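Local coordinates for ethanolamine utilization protein EutL (Clostridium perfringens E str. JGS1987, PDB 4TME), which forms part of the shell of the bacterial microcompartment for ethanolamine utilization and binds ethanolamine, a substrate that probably controls the opening of its pore, at residues L38-D44 / L79-G85; A148-A152 / A199-F203. All coordinates share one frame; numbering follows the deposited sequence. Where two conformers were deposited one is given.

Contact 1: L38-D44 / L79-G85; sequences LITADCD and LAGEVIG. With ETA (ethanolamine), chain K.
The carboxylates of Asp44 and Glu82 meet with their planes turned 74° apart, Asp44 OD1 lying 3.1 Å from Glu82 OE2. One face of the Glu82 carboxylate is covered by the backbone carbonyl of Asp42, whose O stands 3.4 Å from CD. The ethanolamine nitrogen and Asp44 OD1 lie on the other side. Glu82 OE2 is gripped three times: its anti lone pair takes the backbone N of Asp44 (3.0 Å), and it accepts from ethanolamine O (2.6 Å) and from ethanolamine N (3.0 Å). The nitrogen is also held by Asp44 OD1, at 2.8 Å. Glu82 reaches this place because its CG turns in between the backbone N and the carbonyl carbon (chi1 66°) and the chain then runs extended. The outer oxygens are tied as well, Glu82 OE1 to Ala72 N and Asp44 OD2 to Ser67 OG, which fixes both carboxylates for the ligand.

Behind the pocket, Glu82 N bonds to Ala41 O, and the antiparallel strands pair through Ile39 and Gly85, with Gly85 N 2.8 Å from Ile39 O. Thr40 OG1 donates to Leu79 O at 2.7 Å and so pins the incoming loop to the strand.

Cys43 is the N-cap of helix 44-57, so Glu82 OE2 faces a helix N-terminus, which would favour its negative charge. The two acidic oxygens are probably tolerated together because the amine bridges both and the Asp44 N-H also binds Glu82 OE2, consistent with a cationic ethanolamine whose hydroxyl donates to the same glutamate oxygen.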
# COMPACT_ATOMS: atom_id res chain seq x y z
N LEU C 38 -6.95 -8.74 -20.67
CA LEU C 38 -6.96 -7.97 -19.43
C LEU C 38 -8.18 -8.35 -18.59
O LEU C 38 -9.30 -8.41 -19.13
CB LEU C 38 -7.00 -6.46 -19.74
CG LEU C 38 -6.05 -5.83 -20.75
CD1 LEU C 38 -6.44 -4.37 -21.03
CD2 LEU C 38 -4.62 -5.90 -20.27
N ILE C 39 -8.00 -8.53 -17.29
CA ILE C 39 -9.13 -8.81 -16.42
C ILE C 39 -8.96 -8.16 -15.05
O ILE C 39 -7.85 -8.11 -14.51
CB ILE C 39 -9.33 -10.35 -16.25
CG1 ILE C 39 -10.65 -10.65 -15.53
CG2 ILE C 39 -8.14 -11.00 -15.58
CD1 ILE C 39 -11.03 -12.15 -15.62
N THR C 40 -10.07 -7.65 -14.52
CA THR C 40 -10.13 -7.23 -13.11
C THR C 40 -11.31 -7.88 -12.43
O THR C 40 -12.30 -8.25 -13.07
CB THR C 40 -10.24 -5.70 -12.93
OG1 THR C 40 -11.50 -5.24 -13.42
CG2 THR C 40 -9.12 -4.98 -13.67
N ALA C 41 -11.20 -8.02 -11.12
CA ALA C 41 -12.20 -8.71 -10.33
C ALA C 41 -12.12 -8.22 -8.88
O ALA C 41 -11.17 -7.55 -8.50
CB ALA C 41 -11.96 -10.21 -10.40
N ASP C 42 -13.11 -8.58 -8.06
CA ASP C 42 -13.11 -8.13 -6.66
C ASP C 42 -12.47 -9.14 -5.69
O ASP C 42 -12.59 -8.98 -4.48
CB ASP C 42 -14.52 -7.79 -6.21
CG ASP C 42 -15.44 -9.00 -6.12
OD1 ASP C 42 -14.97 -10.14 -6.32
OD2 ASP C 42 -16.64 -8.78 -5.86
N CYS C 43 -11.79 -10.16 -6.23
CA CYS C 43 -11.13 -11.16 -5.38
C CYS C 43 -9.82 -11.60 -6.02
O CYS C 43 -9.83 -12.26 -7.06
CB CYS C 43 -12.02 -12.37 -5.13
SG CYS C 43 -11.20 -13.62 -4.11
N ASP C 44 -8.71 -11.21 -5.43
CA ASP C 44 -7.43 -11.45 -6.10
C ASP C 44 -7.02 -12.93 -6.14
O ASP C 44 -6.70 -13.45 -7.21
CB ASP C 44 -6.31 -10.56 -5.50
CG ASP C 44 -6.09 -10.74 -4.00
OD1 ASP C 44 -6.93 -11.33 -3.30
OD2 ASP C 44 -5.03 -10.22 -3.52
N LEU C 79 -14.23 -0.33 -11.60
CA LEU C 79 -13.64 -1.51 -12.22
C LEU C 79 -12.28 -1.90 -11.65
O LEU C 79 -11.69 -2.87 -12.09
CB LEU C 79 -13.52 -1.31 -13.74
CG LEU C 79 -14.78 -0.81 -14.44
CD1 LEU C 79 -14.49 -0.59 -15.91
CD2 LEU C 79 -15.94 -1.81 -14.27
N ALA C 80 -11.77 -1.14 -10.67
CA ALA C 80 -10.47 -1.48 -10.12
C ALA C 80 -10.46 -2.77 -9.30
O ALA C 80 -9.48 -3.52 -9.34
CB ALA C 80 -9.94 -0.32 -9.26
N GLY C 81 -11.54 -3.03 -8.57
CA GLY C 81 -11.62 -4.22 -7.74
C GLY C 81 -10.41 -4.32 -6.83
O GLY C 81 -10.00 -3.32 -6.23
N GLU C 82 -9.84 -5.51 -6.72
CA GLU C 82 -8.58 -5.67 -6.03
C GLU C 82 -7.56 -6.50 -6.78
O GLU C 82 -6.58 -6.96 -6.19
CB GLU C 82 -8.81 -6.27 -4.64
CG GLU C 82 -9.35 -7.68 -4.64
CD GLU C 82 -9.55 -8.25 -3.23
OE1 GLU C 82 -9.91 -7.48 -2.30
OE2 GLU C 82 -9.37 -9.49 -3.07
N VAL C 83 -7.73 -6.66 -8.08
CA VAL C 83 -6.74 -7.39 -8.86
C VAL C 83 -6.79 -6.99 -10.34
O VAL C 83 -7.87 -6.73 -10.88
CB VAL C 83 -6.94 -8.92 -8.73
CG1 VAL C 83 -8.30 -9.37 -9.29
CG2 VAL C 83 -5.82 -9.71 -9.39
N ILE C 84 -5.62 -6.95 -10.96
CA ILE C 84 -5.52 -6.88 -12.42
C ILE C 84 -4.66 -8.05 -12.88
O ILE C 84 -3.58 -8.34 -12.31
CB ILE C 84 -4.94 -5.54 -12.94
CG1 ILE C 84 -4.94 -5.58 -14.49
CG2 ILE C 84 -3.56 -5.25 -12.30
CD1 ILE C 84 -4.80 -4.28 -15.16
N GLY C 85 -5.16 -8.78 -13.87
CA GLY C 85 -4.44 -9.89 -14.46
C GLY C 85 -4.27 -9.65 -15.95
O GLY C 85 -5.17 -9.10 -16.59
CA ETA K . -8.16 -11.59 -0.24
N ETA K . -7.66 -10.34 -0.76
C ETA K . -9.69 -11.60 -0.24
O ETA K . -10.23 -11.34 -1.51

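Contact 2: A148-A152 / A199-F203; sequences AYLVA and ACDAF
In the second BMC-type half of the chain, a long helix packs over one face of the antiparallel sheet, and Leu150 of strand 146-152 meets Phe203 of helix 193-212 within that layer. The two short segments run nearly parallel, 14° apart, with their axes 8.8 Å from each other, a separation bridged by apolar side chains.

Leu150 CB sits squarely over the Phe203 ring, 3.6 Å from the centroid and only 4° off its normal, a CH-pi contact. From there the leucine runs on over the ring toward the helix, while Phe203 reaches out toward the strand, so the two side chains lie alongside each other, pointing opposite ways. Phe203 can reach that far because its CG stands anti to the backbone N (chi1 -175°). The far end of the ring meets the strand backbone: Val151 O lies at the edge, near the ring plane, 3.6 Å from CE2. Ala152 CB approaches CZ obliquely at 3.8 Å.

One helical turn earlier the layers meet through smaller groups. Cys200 SG touches Ala148 CB at 3.8 Å and Leu150 CD2 at 4.0 Å, and Ala148 CB meets Ala199 CB at 4.2 Å.

Leu161 of helix 154-167 touches both Leu150 and Phe203, extending this helical layer, and Cys200 also rests on Ala125 and Cys127 of strand 122-128. The strand's other face carries Tyr149 and Val151 toward helix 44-57, where Tyr149 OH bonds to Asp45 and Val151 lines an ethanolamine pocket; strand 146-152 thus has one face toward the ligand pocket and helix 44-57 and the other toward the helical layer.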
# COMPACT_ATOMS: atom_id res chain seq x y z
N ALA C 148 -1.41 -26.44 -2.06
CA ALA C 148 -2.36 -25.82 -1.16
C ALA C 148 -2.17 -24.30 -1.24
O ALA C 148 -1.08 -23.81 -0.99
CB ALA C 148 -2.16 -26.31 0.27
N TYR C 149 -3.21 -23.59 -1.64
CA TYR C 149 -3.19 -22.13 -1.78
C TYR C 149 -3.94 -21.57 -0.58
O TYR C 149 -5.17 -21.69 -0.50
CB TYR C 149 -3.83 -21.76 -3.12
CG TYR C 149 -3.64 -20.32 -3.59
CD1 TYR C 149 -3.42 -19.27 -2.71
CD2 TYR C 149 -3.71 -20.03 -4.95
CE1 TYR C 149 -3.26 -17.95 -3.18
CE2 TYR C 149 -3.57 -18.76 -5.42
CZ TYR C 149 -3.36 -17.72 -4.55
OH TYR C 149 -3.22 -16.45 -5.04
N LEU C 150 -3.18 -21.06 0.40
CA LEU C 150 -3.70 -20.72 1.73
C LEU C 150 -3.61 -19.21 1.96
O LEU C 150 -2.51 -18.65 1.88
CB LEU C 150 -2.89 -21.46 2.80
CG LEU C 150 -2.77 -22.97 2.59
CD1 LEU C 150 -1.95 -23.63 3.70
CD2 LEU C 150 -4.14 -23.63 2.49
N VAL C 151 -4.74 -18.57 2.21
CA VAL C 151 -4.77 -17.12 2.43
C VAL C 151 -5.72 -16.78 3.58
O VAL C 151 -6.81 -17.29 3.65
CB VAL C 151 -5.22 -16.36 1.16
CG1 VAL C 151 -5.16 -14.84 1.40
CG2 VAL C 151 -4.35 -16.74 -0.02
N ALA C 152 -5.27 -15.91 4.48
CA ALA C 152 -6.13 -15.39 5.54
C ALA C 152 -5.59 -14.05 6.02
O ALA C 152 -4.53 -13.61 5.58
CB ALA C 152 -6.20 -16.39 6.71
N ALA C 199 -3.54 -30.15 4.34
CA ALA C 199 -3.02 -28.83 4.74
C ALA C 199 -4.16 -27.81 4.67
O ALA C 199 -4.31 -26.96 5.56
CB ALA C 199 -1.84 -28.42 3.86
N CYS C 200 -4.97 -27.90 3.62
CA CYS C 200 -6.10 -26.98 3.47
C CYS C 200 -7.08 -27.14 4.64
O CYS C 200 -7.54 -26.15 5.19
CB CYS C 200 -6.84 -27.22 2.14
SG CYS C 200 -5.95 -26.67 0.68
N ASP C 201 -7.38 -28.39 5.00
CA ASP C 201 -8.36 -28.65 6.06
C ASP C 201 -7.84 -28.08 7.38
O ASP C 201 -8.59 -27.44 8.14
CB ASP C 201 -8.63 -30.15 6.22
CG ASP C 201 -9.40 -30.75 5.04
OD1 ASP C 201 -9.96 -30.00 4.20
OD2 ASP C 201 -9.45 -32.00 4.99
N ALA C 202 -6.57 -28.31 7.66
CA ALA C 202 -5.94 -27.84 8.90
C ALA C 202 -5.87 -26.31 8.94
O ALA C 202 -6.09 -25.70 10.01
CB ALA C 202 -4.56 -28.42 9.05
N PHE C 203 -5.55 -25.69 7.80
CA PHE C 203 -5.49 -24.23 7.70
C PHE C 203 -6.88 -23.66 8.00
O PHE C 203 -7.02 -22.75 8.81
CB PHE C 203 -4.99 -23.82 6.29
CG PHE C 203 -4.79 -22.32 6.12
CD1 PHE C 203 -3.60 -21.73 6.52
CD2 PHE C 203 -5.76 -21.53 5.54
CE1 PHE C 203 -3.40 -20.37 6.38
CE2 PHE C 203 -5.55 -20.16 5.38
CZ PHE C 203 -4.38 -19.59 5.80

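In the fold
Both segments of contact 1 precede those of contact 2 in the chain; the contacts flank the middle of the subunit, their centres about 22 Å apart. They belong to different antiparallel sheets: contact 1 joins strands 35-41 and 83-89 of the four-stranded one, whereas contact 2 lays helix 193-212 on strand 146-152 of the six-stranded one. Their nearest atoms are about 5 Å apart without touching. Helix 44-57 links them, starting at Asp44 in contact 1 and packing on Tyr149 and Val151 of contact 2. Asp44 and Val151 both line a second ethanolamine pocket, so the ligands sit between the halves, a placement consistent with substrate-dependent control of the pore.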